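Local coordinates for oxidase/hydroxylase (Streptomyces hygroscopicus subsp. hygroscopicus, PDB 4XCA), which probably acts as a metal- and 2-oxoglutarate-dependent oxygenase of the phytanoyl-CoA dioxygenase family in orthosomycin biosynthesis, at residues L139-D144 against G215-T220; P47-Y52 against L91-D96. All blocks are in the same frame, centred on the assembly; numbering follows the deposited sequence.

Contact 1: L139-D144 against G215-T220; sequences LVYLSD and GDRLLT. With AKG (2-oxoglutaric acid), chain F.
Leu139 opens the pairing by laying its CB loosely against CD2 of Leu219, while its own CD1 packs against the ligand, 3.8 Å from C4 of 2-oxoglutarate. At Val140 the two antiparallel strands form a hydrogen-bonded pair with Thr220: Val140 N gives a short bond to Thr220 O (2.7 Å), and Thr220 N returns one to Val140 O. On this side of the sheet OG1 of Thr220 comes up to CB of Val140. Tyr141, in the non-hydrogen-bonded pair with Leu219, turns to the other side, where the two side chains run alongside each other and CE2 of the ring touches Leu219 CD2 at 3.5 Å. Such neighbouring strands form a wall of the double-stranded beta helix of the cupin clan, and the co-substrate lies on the Tyr141 side. There Tyr141 OH donates to O3 of 2-oxoglutarate over 2.7 Å. Arg217, extended from CG to NE, brings NH2 to the same oxygen in a nearly straight bond (171°) and NH1 to O4 at 2.8 Å, so both oxygens of this distal carboxylate are gripped and its rotation is restricted; Gly151 O holds the arginine's NE. Past the strand, Leu142 N bonds to Leu218 O, and Leu142 CB meets Leu218 CB at 3.9 Å. Ser143 ends the pairing with a side chain in place of a backbone acceptor: chi1 of 49° sets OG between its own N and carbonyl carbon, where it accepts the N-H of Leu218 at 2.8 Å.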
loop_
_atom_site.group_PDB
_atom_site.type_symbol
_atom_site.label_atom_id
_atom_site.label_comp_id
_atom_site.label_asym_id
_atom_site.label_seq_id
_atom_site.Cartn_x
_atom_site.Cartn_y
_atom_site.Cartn_z
ATOM N N LEU A 139 17.484 6.863 19.441
ATOM C CA LEU A 139 17.960 7.995 20.216
ATOM C C LEU A 139 18.113 7.589 21.668
ATOM O O LEU A 139 17.136 7.224 22.328
ATOM C CB LEU A 139 16.998 9.185 20.119
ATOM C CG LEU A 139 16.578 9.676 18.732
ATOM C CD1 LEU A 139 15.530 10.775 18.865
ATOM C CD2 LEU A 139 17.780 10.179 17.946
ATOM N N VAL A 140 19.345 7.657 22.160
ATOM C CA VAL A 140 19.648 7.332 23.546
ATOM C C VAL A 140 19.839 8.614 24.327
ATOM O O VAL A 140 20.888 9.263 24.226
ATOM C CB VAL A 140 20.901 6.481 23.646
ATOM C CG1 VAL A 140 21.144 6.068 25.076
ATOM C CG2 VAL A 140 20.774 5.286 22.728
ATOM N N TYR A 141 18.819 8.990 25.093
ATOM C CA TYR A 141 18.866 10.221 25.854
ATOM C C TYR A 141 19.801 10.084 27.052
ATOM O O TYR A 141 19.855 9.039 27.701
ATOM C CB TYR A 141 17.454 10.637 26.283
ATOM C CG TYR A 141 16.672 11.156 25.108
ATOM C CD1 TYR A 141 15.900 10.306 24.342
ATOM C CD2 TYR A 141 16.770 12.483 24.723
ATOM C CE1 TYR A 141 15.214 10.765 23.244
ATOM C CE2 TYR A 141 16.084 12.956 23.634
ATOM C CZ TYR A 141 15.305 12.091 22.898
ATOM O OH TYR A 141 14.613 12.548 21.812
ATOM N N LEU A 142 20.564 11.144 27.304
ATOM C CA LEU A 142 21.540 11.155 28.377
ATOM C C LEU A 142 21.169 12.223 29.389
ATOM O O LEU A 142 21.866 12.413 30.372
ATOM C CB LEU A 142 22.955 11.387 27.830
ATOM C CG LEU A 142 23.356 10.417 26.706
ATOM C CD1 LEU A 142 24.779 10.671 26.201
ATOM C CD2 LEU A 142 23.181 8.960 27.115
ATOM N N SER A 143 20.069 12.919 29.152
ATOM C CA SER A 143 19.542 13.843 30.149
ATOM C C SER A 143 18.015 13.791 30.171
ATOM O O SER A 143 17.385 13.308 29.220
ATOM C CB SER A 143 20.039 15.274 29.897
ATOM O OG SER A 143 19.877 15.667 28.551
ATOM N N ASP A 144 17.423 14.248 31.273
ATOM C CA ASP A 144 15.966 14.277 31.387
ATOM C C ASP A 144 15.388 15.446 30.592
ATOM O O ASP A 144 15.920 16.561 30.588
ATOM C CB ASP A 144 15.505 14.376 32.854
ATOM C CG ASP A 144 16.025 13.249 33.713
ATOM O OD1 ASP A 144 16.561 13.538 34.812
ATOM O OD2 ASP A 144 15.903 12.080 33.295
ATOM N N GLY A 215 21.344 24.498 31.246
ATOM C CA GLY A 215 21.778 23.114 31.379
ATOM C C GLY A 215 21.997 22.455 30.031
ATOM O O GLY A 215 21.432 22.898 29.030
ATOM N N ASP A 216 22.821 21.409 29.990
ATOM C CA ASP A 216 23.125 20.737 28.731
ATOM C C ASP A 216 22.153 19.591 28.449
ATOM O O ASP A 216 22.038 18.647 29.232
ATOM C CB ASP A 216 24.571 20.226 28.725
ATOM C CG ASP A 216 25.591 21.329 28.397
ATOM O OD1 ASP A 216 25.218 22.523 28.389
ATOM O OD2 ASP A 216 26.774 21.006 28.155
ATOM N N ARG A 217 21.450 19.704 27.327
ATOM C CA ARG A 217 20.567 18.663 26.820
ATOM C C ARG A 217 21.402 17.689 25.980
ATOM O O ARG A 217 22.065 18.118 25.032
ATOM C CB ARG A 217 19.434 19.302 25.997
ATOM C CG ARG A 217 18.475 18.326 25.298
ATOM C CD ARG A 217 17.666 19.040 24.232
ATOM N NE ARG A 217 16.493 18.280 23.823
ATOM C CZ ARG A 217 16.500 17.301 22.922
ATOM N NH1 ARG A 217 17.629 16.951 22.330
ATOM N NH2 ARG A 217 15.373 16.663 22.622
ATOM N N LEU A 218 21.382 16.398 26.317
ATOM C CA LEU A 218 22.333 15.439 25.724
ATOM C C LEU A 218 21.757 14.127 25.204
ATOM O O LEU A 218 20.984 13.456 25.889
ATOM C CB LEU A 218 23.430 15.085 26.737
ATOM C CG LEU A 218 24.534 16.110 27.004
ATOM C CD1 LEU A 218 25.254 15.835 28.335
ATOM C CD2 LEU A 218 25.516 16.113 25.858
ATOM N N LEU A 219 22.190 13.726 24.014
ATOM C CA LEU A 219 21.845 12.408 23.502
ATOM C C LEU A 219 22.882 11.843 22.526
ATOM O O LEU A 219 23.741 12.553 22.003
ATOM C CB LEU A 219 20.449 12.435 22.841
ATOM C CG LEU A 219 20.124 13.267 21.585
ATOM C CD1 LEU A 219 20.921 12.868 20.359
ATOM C CD2 LEU A 219 18.653 13.122 21.243
ATOM N N THR A 220 22.776 10.546 22.286
ATOM C CA THR A 220 23.499 9.887 21.224
ATOM C C THR A 220 22.458 9.265 20.293
ATOM O O THR A 220 21.450 8.721 20.750
ATOM C CB THR A 220 24.468 8.812 21.759
ATOM O OG1 THR A 220 23.768 7.973 22.684
ATOM C CG2 THR A 220 25.631 9.460 22.468
HETATM C C1 AKG F . 18.013 14.269 14.995
HETATM O O1 AKG F . 17.840 14.092 13.765
HETATM O O2 AKG F . 19.171 14.372 15.458
HETATM C C2 AKG F . 16.830 14.360 15.924
HETATM O O5 AKG F . 15.722 14.049 15.534
HETATM C C3 AKG F . 17.063 14.844 17.334
HETATM C C4 AKG F . 15.864 14.527 18.190
HETATM C C5 AKG F . 16.093 15.119 19.563
HETATM O O3 AKG F . 15.338 14.791 20.511
HETATM O O4 AKG F . 17.021 15.955 19.771
#

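Contact 2: P47-Y52 against L91-D96; sequences PRTRRY and LRRTKD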
loop_
_atom_site.group_PDB
_atom_site.type_symbol
_atom_site.label_atom_id
_atom_site.label_comp_id
_atom_site.label_asym_id
_atom_site.label_seq_id
_atom_site.Cartn_x
_atom_site.Cartn_y
_atom_site.Cartn_z
ATOM N N PRO A 47 31.851 24.918 19.652
ATOM C CA PRO A 47 30.779 25.732 20.239
ATOM C C PRO A 47 30.045 24.924 21.304
ATOM O O PRO A 47 30.091 23.690 21.257
ATOM C CB PRO A 47 29.865 26.049 19.046
ATOM C CG PRO A 47 30.676 25.752 17.826
ATOM C CD PRO A 47 31.635 24.664 18.216
ATOM N N ARG A 48 29.375 25.595 22.238
ATOM C CA ARG A 48 28.780 24.892 23.372
ATOM C C ARG A 48 27.589 24.049 22.927
ATOM O O ARG A 48 27.344 22.983 23.483
ATOM C CB ARG A 48 28.375 25.872 24.472
ATOM C CG ARG A 48 28.449 25.255 25.867
ATOM C CD ARG A 48 29.735 24.429 26.030
ATOM N NE ARG A 48 29.716 23.567 27.216
ATOM C CZ ARG A 48 30.245 22.344 27.267
ATOM N NH1 ARG A 48 30.833 21.824 26.192
ATOM N NH2 ARG A 48 30.179 21.633 28.391
ATOM N N THR A 49 26.854 24.533 21.927
ATOM C CA THR A 49 25.953 23.680 21.152
ATOM C C THR A 49 26.754 23.036 20.019
ATOM O O THR A 49 27.230 23.731 19.123
ATOM C CB THR A 49 24.754 24.458 20.546
ATOM O OG1 THR A 49 23.832 24.843 21.580
ATOM C CG2 THR A 49 24.026 23.586 19.523
ATOM N N ARG A 50 26.905 21.718 20.053
ATOM C CA ARG A 50 27.694 21.037 19.028
ATOM C C ARG A 50 27.188 19.631 18.691
ATOM O O ARG A 50 26.375 19.037 19.414
ATOM C CB ARG A 50 29.156 20.936 19.471
ATOM C CG ARG A 50 29.326 20.076 20.710
ATOM C CD ARG A 50 30.757 19.608 20.882
ATOM N NE ARG A 50 31.192 18.743 19.794
ATOM C CZ ARG A 50 32.403 18.197 19.718
ATOM N NH1 ARG A 50 33.301 18.428 20.665
ATOM N NH2 ARG A 50 32.719 17.419 18.693
ATOM N N ARG A 51 27.708 19.105 17.590
ATOM C CA ARG A 51 27.456 17.740 17.158
ATOM C C ARG A 51 28.732 16.925 17.363
ATOM O O ARG A 51 29.828 17.465 17.207
ATOM C CB ARG A 51 27.022 17.737 15.692
ATOM C CG ARG A 51 26.696 16.385 15.092
ATOM C CD ARG A 51 26.447 16.534 13.595
ATOM N NE ARG A 51 25.763 15.373 13.039
ATOM C CZ ARG A 51 24.445 15.193 13.087
ATOM N NH1 ARG A 51 23.667 16.097 13.672
ATOM N NH2 ARG A 51 23.904 14.102 12.562
ATOM N N TYR A 52 28.602 15.648 17.730
ATOM C CA TYR A 52 29.756 14.742 17.808
ATOM C C TYR A 52 29.696 13.707 16.694
ATOM O O TYR A 52 29.151 12.620 16.888
ATOM C CB TYR A 52 29.815 14.010 19.148
ATOM C CG TYR A 52 29.952 14.884 20.376
ATOM C CD1 TYR A 52 31.188 15.049 21.002
ATOM C CD2 TYR A 52 28.843 15.524 20.928
ATOM C CE1 TYR A 52 31.311 15.838 22.145
ATOM C CE2 TYR A 52 28.955 16.306 22.063
ATOM C CZ TYR A 52 30.187 16.466 22.669
ATOM O OH TYR A 52 30.294 17.254 23.797
ATOM N N LEU A 91 24.669 14.630 20.317
ATOM C CA LEU A 91 24.156 15.997 20.277
ATOM C C LEU A 91 24.198 16.617 21.665
ATOM O O LEU A 91 23.615 16.074 22.613
ATOM C CB LEU A 91 22.718 16.043 19.740
ATOM C CG LEU A 91 22.440 15.651 18.291
ATOM C CD1 LEU A 91 20.932 15.689 18.016
ATOM C CD2 LEU A 91 23.187 16.550 17.299
ATOM N N ARG A 92 24.911 17.736 21.786
ATOM C CA ARG A 92 24.859 18.563 22.983
ATOM C C ARG A 92 24.148 19.864 22.656
ATOM O O ARG A 92 24.539 20.567 21.714
ATOM C CB ARG A 92 26.257 18.865 23.520
ATOM C CG ARG A 92 26.259 19.858 24.699
ATOM C CD ARG A 92 27.683 20.277 25.113
ATOM N NE ARG A 92 28.566 19.133 25.335
ATOM C CZ ARG A 92 28.490 18.328 26.393
ATOM N NH1 ARG A 92 27.575 18.546 27.329
ATOM N NH2 ARG A 92 29.323 17.303 26.515
ATOM N N ARG A 93 23.131 20.202 23.437
ATOM C CA ARG A 93 22.397 21.441 23.205
ATOM C C ARG A 93 22.230 22.287 24.459
ATOM O O ARG A 93 22.086 21.771 25.568
ATOM C CB ARG A 93 21.037 21.136 22.587
ATOM C CG ARG A 93 21.125 20.934 21.077
ATOM C CD ARG A 93 19.786 20.613 20.452
ATOM N NE ARG A 93 18.746 21.544 20.879
ATOM C CZ ARG A 93 17.442 21.299 20.791
ATOM N NH1 ARG A 93 17.026 20.143 20.294
ATOM N NH2 ARG A 93 16.562 22.205 21.208
ATOM N N THR A 94 22.277 23.600 24.266
ATOM C CA THR A 94 22.134 24.546 25.362
ATOM C C THR A 94 20.936 25.449 25.118
ATOM O O THR A 94 20.169 25.235 24.182
ATOM C CB THR A 94 23.407 25.425 25.554
ATOM O OG1 THR A 94 23.738 26.082 24.326
ATOM C CG2 THR A 94 24.579 24.569 25.995
ATOM N N LYS A 95 20.801 26.452 25.979
ATOM C CA LYS A 95 19.724 27.426 25.943
ATOM C C LYS A 95 19.626 28.114 24.586
ATOM O O LYS A 95 20.644 28.481 24.011
ATOM C CB LYS A 95 19.947 28.464 27.047
ATOM C CG LYS A 95 18.775 29.391 27.311
ATOM C CD LYS A 95 19.131 30.428 28.372
ATOM C CE LYS A 95 20.332 31.268 27.947
ATOM N NZ LYS A 95 20.607 32.394 28.894
ATOM N N ASP A 96 18.393 28.252 24.095
ATOM C CA ASP A 96 18.038 28.969 22.861
ATOM C C ASP A 96 18.354 28.201 21.589
ATOM O O ASP A 96 18.342 28.775 20.504
ATOM C CB ASP A 96 18.715 30.349 22.804
ATOM C CG ASP A 96 18.327 31.240 23.976
ATOM O OD1 ASP A 96 17.158 31.167 24.423
ATOM O OD2 ASP A 96 19.195 32.008 24.453
#
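Arg92 and Tyr52 meet across a pair of antiparallel strands, and the arginine, followed outward, makes the largest single contribution to the contact. Its backbone forms a hydrogen-bonded pair with Arg50, each N donating to the other's O. CB then lies 4.0 Å from CE2 of Tyr52, near the plane of the ring and at its edge. CG, anti to the backbone N, and CD pass the carbonyl of Arg48, with CD only 3.2 Å from Arg48 O. There the chain bends at chi3 (-51°), bringing NE within 3.0 Å of Tyr52 OH; Arg92 NH2 donates to the same Tyr52 OH at 2.9 Å. The phenol oxygen is thus held side-on by two nitrogens and lies close to the guanidinium plane, while the planes of ring and guanidinium are inclined at 72°. One face of the guanidinium receives that of Arg48, stacked with centres 4.5 Å apart and planes at 21°. Acidic neighbours probably balance the two charges: Asp216 forms a salt bridge with Arg92 NH1 and a long, weak ion pair with Arg48, while Asp40 forms a salt bridge with Arg92 NH2 and also hydrogen-bonds Tyr52 OH. Beyond the strand ends, Thr49 OG1 and Thr94 OG1 share a hydrogen bond of 3.0 Å. On the sheet side opposite Arg92, Leu91 CD2 lies alongside Arg51, 3.7 Å from NH1, and Leu91 also touches 2-oxoglutarate. Strand 50-52 is the outermost strand on this side of the antiparallel sheet within the chain; strand 83-93 lies between it and strand 217-226, and helix 26-42, which carries Asp40 and packs Leu36 on Tyr52, flanks the side that bears Arg92.

In the fold
Contacts 1 and 2 belong to one antiparallel sheet, in which strands 136-141, 217-226, 83-93 and 50-52 lie side by side in that order. Their centres are about 11 Å apart, and they come in series along the chain, contact 2 closing before contact 1 opens. The middle two of these four, 217-226 and 83-93, join them directly: Arg217 N probably bonds to Arg93 O, and Leu218 of contact 1 packs its CD2 on NH1 of Arg92 of contact 2. The sheet thereby brings Leu139, Tyr141, Arg217 and Leu219 of contact 1 together with Leu91 of contact 2 around one 2-oxoglutarate, which Tyr89 also binds.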